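Local coordinates for biotin protein ligase-like protein of unknown function (Silicibacter sp., PDB 3BFM) that is of unknown function but resembles biotin protein ligases, its main part belonging to the biotin/lipoate A/B protein ligase family, at residues A[25-30]-A[122-127]; A[55-60]-A[65-70]. One frame throughout, in Å; residues are numbered along the deposited sequence.

Interaction 1: residues A[25-30]-A[122-127]; sequences DLACQK and WLVVGL
The sulfur of C28 sits in the angle between the side chains of V124 and W122, SG lying 3.9 Å from V124 CB and 4.0 Å from W122 CZ3. It comes to the CZ3 and CH2 atoms of the six-membered ring: the centroid is 5.0 Å from SG, on a line 59° off the ring normal, an oblique cysteine sulfur-aromatic contact. Over one face of the same indole stands the backbone oxygen of C28, 4.1 Å from W122 CZ2 and offset toward the rim. One residue earlier in the helix, A27 lays its methyl against the valine, CB to V124 CG1 3.8 Å. V124 shares out its two branches: CG1 touches both A27 CB and the C28 sulfur, while CG2 rests near the helix backbone, 3.9 Å from A27 O. No hydrogen bond crosses between 25-30 and 122-127. W122 holds CG between its backbone N and carbonyl carbon (chi1 59°), which swings the indole up beside the helix, where NE1 hydrogen-bonds E32. Replacing this tryptophan by alanine is likely to leave E32 without the indole N-H and to open a gap beside the C28 sulfur. Helix 23-32 thus packs on one face of the large mixed sheet; A27 also touches A52 and V54 of strand 48-55 and V41 of strand 39-44, and C28 reaches A110 of strand 102-111. Strand 123-130 runs antiparallel between strands 48-55 and 102-111.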
ATOM      1  N   ASP A  25      -4.543   8.705 -18.592  1.00 16.64           N
ATOM      2  CA  ASP A  25      -3.531   8.406 -19.620  1.00 21.55           C
ATOM      3  C   ASP A  25      -2.149   8.189 -19.030  1.00 17.41           C
ATOM      4  O   ASP A  25      -1.484   7.180 -19.339  1.00 20.14           O
ATOM      5  CB  ASP A  25      -3.461   9.526 -20.647  1.00 23.32           C
ATOM      6  CG  ASP A  25      -2.481   9.219 -21.781  1.00 33.43           C
ATOM      7  OD1 ASP A  25      -2.919   8.584 -22.760  1.00 51.89           O
ATOM      8  OD2 ASP A  25      -1.289   9.613 -21.694  1.00 50.36           O
ATOM      9  N   LEU A  26      -1.720   9.119 -18.169  1.00 17.84           N
ATOM     10  CA  LEU A  26      -0.394   9.049 -17.562  1.00 17.33           C
ATOM     11  C   LEU A  26      -0.223   7.815 -16.675  1.00 19.89           C
ATOM     12  O   LEU A  26       0.813   7.141 -16.701  1.00 19.41           O
ATOM     13  CB  LEU A  26      -0.107  10.320 -16.740  1.00 20.86           C
ATOM     14  CG  LEU A  26       1.318  10.386 -16.141  1.00 18.87           C
ATOM     15  CD1 LEU A  26       2.350  10.231 -17.262  1.00 23.45           C
ATOM     16  CD2 LEU A  26       1.521  11.652 -15.302  1.00 18.82           C
ATOM     17  N   ALA A  27      -1.224   7.539 -15.850  1.00 16.85           N
ATOM     18  CA  ALA A  27      -1.149   6.337 -15.018  1.00 15.32           C
ATOM     19  C   ALA A  27      -0.993   5.074 -15.867  1.00 16.84           C
ATOM     20  O   ALA A  27      -0.217   4.181 -15.510  1.00 18.11           O
ATOM     21  CB  ALA A  27      -2.378   6.233 -14.147  1.00 15.45           C
ATOM     22  N   CYS A  28      -1.733   4.977 -16.963  1.00 17.10           N
ATOM     23  CA  CYS A  28      -1.613   3.848 -17.884  1.00 19.10           C
ATOM     24  C   CYS A  28      -0.255   3.783 -18.539  1.00 20.79           C
ATOM     25  O   CYS A  28       0.342   2.710 -18.670  1.00 20.64           O
ATOM     26  CB  CYS A  28      -2.672   3.930 -18.986  1.00 20.12           C
ATOM     27  SG  CYS A  28      -4.344   3.582 -18.447  1.00 20.63           S
ATOM     28  N   GLN A  29       0.271   4.937 -18.913  1.00 21.50           N
ATOM     29  CA  GLN A  29       1.602   5.020 -19.518  0.50 22.25           C
ATOM     30  C   GLN A  29       2.651   4.559 -18.522  1.00 23.00           C
ATOM     31  O   GLN A  29       3.499   3.729 -18.832  1.00 24.14           O
ATOM     32  CB  GLN A  29       1.903   6.454 -19.974  0.50 22.84           C
ATOM     33  CG  GLN A  29       3.177   6.591 -20.785  0.50 25.24           C
ATOM     34  N   LYS A  30       2.579   5.087 -17.303  1.00 22.62           N
ATOM     35  CA  LYS A  30       3.525   4.686 -16.272  1.00 22.95           C
ATOM     36  C   LYS A  30       3.410   3.190 -15.919  1.00 24.37           C
ATOM     37  O   LYS A  30       4.416   2.497 -15.705  1.00 22.98           O
ATOM     38  CB  LYS A  30       3.387   5.568 -15.047  1.00 24.70           C
ATOM     39  CG  LYS A  30       3.897   6.979 -15.293  1.00 25.83           C
ATOM     40  CD  LYS A  30       4.066   7.773 -14.032  1.00 31.19           C
ATOM     41  CE  LYS A  30       4.886   9.039 -14.301  1.00 42.57           C
ATOM     42  NZ  LYS A  30       5.798   9.338 -13.158  1.00 50.98           N
ATOM     43  N   TRP A 122      -1.098  -5.055 -15.056  1.00 19.52           N
ATOM     44  CA  TRP A 122      -1.571  -3.830 -14.404  1.00 19.02           C
ATOM     45  C   TRP A 122      -3.000  -3.542 -14.751  1.00 18.29           C
ATOM     46  O   TRP A 122      -3.505  -3.964 -15.782  1.00 17.73           O
ATOM     47  CB  TRP A 122      -0.700  -2.624 -14.744  1.00 19.00           C
ATOM     48  CG  TRP A 122      -0.608  -2.312 -16.189  1.00 17.25           C
ATOM     49  CD1 TRP A 122       0.417  -2.676 -17.041  1.00 17.71           C
ATOM     50  CD2 TRP A 122      -1.522  -1.531 -16.986  1.00 20.42           C
ATOM     51  NE1 TRP A 122       0.178  -2.203 -18.284  1.00 21.02           N
ATOM     52  CE2 TRP A 122      -0.998  -1.498 -18.292  1.00 20.04           C
ATOM     53  CE3 TRP A 122      -2.742  -0.896 -16.735  1.00 17.63           C
ATOM     54  CZ2 TRP A 122      -1.636  -0.845 -19.323  1.00 22.09           C
ATOM     55  CZ3 TRP A 122      -3.369  -0.227 -17.766  1.00 18.66           C
ATOM     56  CH2 TRP A 122      -2.817  -0.220 -19.050  1.00 21.68           C
ATOM     57  N   LEU A 123      -3.622  -2.738 -13.886  1.00 19.85           N
ATOM     58  CA  LEU A 123      -4.934  -2.212 -14.099  1.00 18.66           C
ATOM     59  C   LEU A 123      -4.960  -0.780 -13.556  1.00 16.90           C
ATOM     60  O   LEU A 123      -4.331  -0.500 -12.552  1.00 16.48           O
ATOM     61  CB  LEU A 123      -5.921  -3.094 -13.356  1.00 23.25           C
ATOM     62  CG  LEU A 123      -7.392  -2.947 -13.685  1.00 30.33           C
ATOM     63  CD1 LEU A 123      -8.098  -4.321 -13.730  1.00 33.76           C
ATOM     64  CD2 LEU A 123      -8.074  -1.994 -12.691  1.00 38.11           C
ATOM     65  N   VAL A 124      -5.655   0.110 -14.237  1.00 17.38           N
ATOM     66  CA  VAL A 124      -5.792   1.504 -13.776  1.00 14.97           C
ATOM     67  C   VAL A 124      -7.255   1.858 -13.712  1.00 15.76           C
ATOM     68  O   VAL A 124      -8.005   1.543 -14.638  1.00 18.44           O
ATOM     69  CB  VAL A 124      -5.089   2.498 -14.745  1.00 16.44           C
ATOM     70  CG1 VAL A 124      -5.453   3.952 -14.440  1.00 17.70           C
ATOM     71  CG2 VAL A 124      -3.565   2.277 -14.719  1.00 13.02           C
ATOM     72  N   VAL A 125      -7.658   2.478 -12.605  1.00 17.17           N
ATOM     73  CA  VAL A 125      -9.000   3.058 -12.476  1.00 15.16           C
ATOM     74  C   VAL A 125      -8.905   4.559 -12.400  1.00 15.80           C
ATOM     75  O   VAL A 125      -8.173   5.096 -11.577  1.00 15.34           O
ATOM     76  CB  VAL A 125      -9.736   2.507 -11.236  1.00 14.45           C
ATOM     77  CG1 VAL A 125     -11.062   3.232 -11.043  1.00 17.16           C
ATOM     78  CG2 VAL A 125      -9.919   1.044 -11.407  1.00 18.88           C
ATOM     79  N   GLY A 126      -9.662   5.250 -13.235  1.00 15.68           N
ATOM     80  CA  GLY A 126      -9.610   6.698 -13.273  1.00 19.31           C
ATOM     81  C   GLY A 126     -10.931   7.313 -12.893  1.00 18.53           C
ATOM     82  O   GLY A 126     -11.984   6.756 -13.227  1.00 23.08           O
ATOM     83  N   LEU A 127     -10.858   8.438 -12.184  1.00 16.10           N
ATOM     84  CA  LEU A 127     -12.005   9.219 -11.804  1.00 14.04           C
ATOM     85  C   LEU A 127     -11.955  10.543 -12.587  1.00 16.84           C
ATOM     86  O   LEU A 127     -10.892  11.175 -12.679  1.00 15.14           O
ATOM     87  CB  LEU A 127     -11.941   9.487 -10.279  1.00 15.99           C
ATOM     88  CG  LEU A 127     -12.983  10.460  -9.736  1.00 17.28           C
ATOM     89  CD1 LEU A 127     -14.411   9.889  -9.950  1.00 15.66           C
ATOM     90  CD2 LEU A 127     -12.745  10.832  -8.231  1.00 17.13           C
TER

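Interaction 2: residues A[55-60]-A[65-70]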
ATOM      1  N   LEU A  55      -3.158  -0.302 -10.053  1.00 19.73           N
ATOM      2  CA  LEU A  55      -3.386  -1.527  -9.296  1.00 17.42           C
ATOM      3  C   LEU A  55      -2.761  -2.732 -10.023  1.00 20.75           C
ATOM      4  O   LEU A  55      -2.494  -2.693 -11.235  1.00 22.57           O
ATOM      5  CB  LEU A  55      -4.887  -1.751  -9.161  1.00 17.35           C
ATOM      6  CG  LEU A  55      -5.651  -0.564  -8.598  1.00 21.78           C
ATOM      7  CD1 LEU A  55      -7.165  -0.780  -8.617  1.00 29.46           C
ATOM      8  CD2 LEU A  55      -5.164  -0.329  -7.176  1.00 22.84           C
ATOM      9  N   ALA A  56      -2.530  -3.799  -9.272  1.00 23.85           N
ATOM     10  CA  ALA A  56      -2.048  -5.055  -9.841  1.00 25.52           C
ATOM     11  C   ALA A  56      -2.592  -6.282  -9.104  1.00 25.66           C
ATOM     12  O   ALA A  56      -1.839  -7.003  -8.458  1.00 29.00           O
ATOM     13  CB  ALA A  56      -0.519  -5.064  -9.859  1.00 26.59           C
ATOM     14  N   PRO A  57      -3.902  -6.552  -9.223  1.00 26.48           N
ATOM     15  CA  PRO A  57      -4.479  -7.723  -8.554  1.00 28.33           C
ATOM     16  C   PRO A  57      -4.050  -9.020  -9.255  1.00 28.36           C
ATOM     17  O   PRO A  57      -4.034  -9.107 -10.483  1.00 26.40           O
ATOM     18  CB  PRO A  57      -5.980  -7.496  -8.663  1.00 29.73           C
ATOM     19  CG  PRO A  57      -6.150  -6.650  -9.873  1.00 29.38           C
ATOM     20  CD  PRO A  57      -4.896  -5.820 -10.034  1.00 24.36           C
ATOM     21  N   GLU A  58      -3.665 -10.015  -8.476  1.00 29.75           N
ATOM     22  CA  GLU A  58      -3.119 -11.224  -9.068  1.00 29.88           C
ATOM     23  C   GLU A  58      -4.244 -12.231  -9.283  1.00 29.34           C
ATOM     24  O   GLU A  58      -4.348 -13.241  -8.604  1.00 31.05           O
ATOM     25  CB  GLU A  58      -1.989 -11.758  -8.203  1.00 32.88           C
ATOM     26  CG  GLU A  58      -0.772 -10.869  -8.273  1.00 40.67           C
ATOM     27  CD  GLU A  58       0.048 -10.909  -7.012  1.00 52.70           C
ATOM     28  OE1 GLU A  58      -0.294 -10.168  -6.058  1.00 64.38           O
ATOM     29  OE2 GLU A  58       1.038 -11.672  -6.984  1.00 64.89           O
ATOM     30  N   VAL A  59      -5.102 -11.901 -10.242  1.00 25.39           N
ATOM     31  CA  VAL A  59      -6.212 -12.742 -10.642  1.00 24.30           C
ATOM     32  C   VAL A  59      -6.421 -12.554 -12.133  1.00 23.01           C
ATOM     33  O   VAL A  59      -5.899 -11.614 -12.730  1.00 24.26           O
ATOM     34  CB  VAL A  59      -7.522 -12.394  -9.889  1.00 24.85           C
ATOM     35  CG1 VAL A  59      -7.354 -12.514  -8.389  1.00 25.87           C
ATOM     36  CG2 VAL A  59      -8.048 -11.000 -10.266  1.00 22.97           C
ATOM     37  N   PRO A  60      -7.186 -13.439 -12.763  1.00 22.85           N
ATOM     38  CA  PRO A  60      -7.468 -13.198 -14.176  1.00 22.23           C
ATOM     39  C   PRO A  60      -8.271 -11.924 -14.419  1.00 19.17           C
ATOM     40  O   PRO A  60      -9.019 -11.521 -13.545  1.00 19.49           O
ATOM     41  CB  PRO A  60      -8.311 -14.406 -14.556  1.00 23.22           C
ATOM     42  CG  PRO A  60      -7.907 -15.461 -13.567  1.00 24.16           C
ATOM     43  CD  PRO A  60      -7.766 -14.716 -12.301  1.00 26.23           C
HETATM   44  N   MSE A  65     -11.767  -7.053 -13.067  1.00 19.73           N
HETATM   45  CA  MSE A  65     -12.782  -6.041 -13.386  1.00 17.54           C
HETATM   46  C   MSE A  65     -13.569  -5.536 -12.161  1.00 17.44           C
HETATM   47  O   MSE A  65     -14.104  -4.429 -12.221  1.00 16.49           O
HETATM   48  CB  MSE A  65     -13.763  -6.582 -14.420  1.00 18.77           C
HETATM   49  CG  MSE A  65     -13.178  -6.944 -15.750  1.00 19.87           C
HETATM   50 SE   MSE A  65     -12.005  -5.498 -16.503  0.75 19.08          SE
HETATM   51  CE  MSE A  65     -13.244  -4.173 -16.714  1.00 14.49           C
ATOM     52  N   ALA A  66     -13.648  -6.329 -11.085  1.00 16.75           N
ATOM     53  CA  ALA A  66     -14.276  -5.906  -9.822  1.00 18.04           C
ATOM     54  C   ALA A  66     -13.653  -4.620  -9.272  1.00 15.00           C
ATOM     55  O   ALA A  66     -14.228  -3.952  -8.395  1.00 16.29           O
ATOM     56  CB  ALA A  66     -14.204  -7.029  -8.793  1.00 17.13           C
HETATM   57  N   MSE A  67     -12.473  -4.254  -9.764  1.00 18.53           N
HETATM   58  CA  MSE A  67     -11.864  -3.022  -9.282  1.00 19.41           C
HETATM   59  C   MSE A  67     -12.729  -1.794  -9.631  1.00 17.86           C
HETATM   60  O   MSE A  67     -12.703  -0.773  -8.919  1.00 18.52           O
HETATM   61  CB  MSE A  67     -10.434  -2.844  -9.848  1.00 20.97           C
HETATM   62  CG  MSE A  67      -9.424  -3.910  -9.337  1.00 16.33           C
HETATM   63 SE   MSE A  67      -9.165  -3.805  -7.415  0.75 21.29          SE
HETATM   64  CE  MSE A  67     -10.464  -5.341  -6.992  1.00 20.72           C
ATOM     65  N   LEU A  68     -13.460  -1.860 -10.751  1.00 15.62           N
ATOM     66  CA  LEU A  68     -14.380  -0.748 -11.096  1.00 15.46           C
ATOM     67  C   LEU A  68     -15.489  -0.542 -10.040  1.00 17.65           C
ATOM     68  O   LEU A  68     -15.570   0.547  -9.425  1.00 19.13           O
ATOM     69  CB  LEU A  68     -14.957  -0.906 -12.508  1.00 14.52           C
ATOM     70  CG  LEU A  68     -15.903   0.182 -12.992  1.00 18.77           C
ATOM     71  CD1 LEU A  68     -15.165   1.528 -12.953  1.00 19.69           C
ATOM     72  CD2 LEU A  68     -16.391  -0.100 -14.401  1.00 19.66           C
ATOM     73  N   PRO A  69     -16.352  -1.568  -9.803  1.00 16.51           N
ATOM     74  CA  PRO A  69     -17.322  -1.406  -8.702  1.00 17.53           C
ATOM     75  C   PRO A  69     -16.732  -1.093  -7.334  1.00 17.76           C
ATOM     76  O   PRO A  69     -17.271  -0.256  -6.595  1.00 18.49           O
ATOM     77  CB  PRO A  69     -18.091  -2.730  -8.701  1.00 19.78           C
ATOM     78  CG  PRO A  69     -17.456  -3.584  -9.703  1.00 17.69           C
ATOM     79  CD  PRO A  69     -16.616  -2.796 -10.588  1.00 15.70           C
ATOM     80  N   VAL A  70     -15.625  -1.742  -7.008  1.00 17.84           N
ATOM     81  CA  VAL A  70     -14.909  -1.443  -5.785  1.00 16.62           C
ATOM     82  C   VAL A  70     -14.570   0.035  -5.662  1.00 19.15           C
ATOM     83  O   VAL A  70     -14.824   0.624  -4.616  1.00 20.19           O
ATOM     84  CB  VAL A  70     -13.654  -2.315  -5.625  1.00 16.37           C
ATOM     85  CG1 VAL A  70     -12.719  -1.746  -4.529  1.00 15.08           C
ATOM     86  CG2 VAL A  70     -13.999  -3.778  -5.339  1.00 21.12           C
TER
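L55 CA and M67 CA, 8.6 Å apart, are the closest CA pair between the two segments; L55 ends strand 48-55, M67 is a selenomethionine of helix 67-82, and after L55 the chain 56-60 is irregular, with an inverse gamma turn centred on E58. The leucine uses one branch: CD1 lies 3.8 Å from M67 SE and 3.9 Å from M67 CG, slanting across the selenomethionine chain. With M67 CG anti to the carbonyl carbon (chi1 -66°) and a bend at chi2 (-63°), CG and SE both lie against this methyl; M67 CB is close as well. P57 adds a looser touch from its ring, CG to M67 CG 4.3 Å. All three residues are buried, and the contact is wholly apolar. W174 of helix 156-175 packs on both P57 and M67, while L55 also meets L11 of the second subunit. P60 stands at the N-cap position before helix 61-64, in the short connection from strand to helix. The contact packs the helical segment 65-70 on the outgoing end of a sheet strand, in the biotin/lipoate A/B ligase-family part of the chain.

In the fold
From the N terminus, after strand 13-16 the chain forms helix 23-32, then strands 39-44 and 48-55, and at 55-60 leaves the sheet. Interaction 2 closes a short loop here, only helix 61-64 lying between its segments. The chain continues through helix 67-82 and strands 89-91, 96-99 and 102-111 before 122-127 meets 25-30, so interaction 1 closes a long loop in which interaction 2 is nested. The two meet at the strand ends: L123 O and L55 N are probably hydrogen-bonded at 2.8 Å, and L123 CD2 packs on M67 CB. Strand 123-130 and the residue before it join both contacts: W122 and V124 meet helix 23-32, L123 meets helix 67-82.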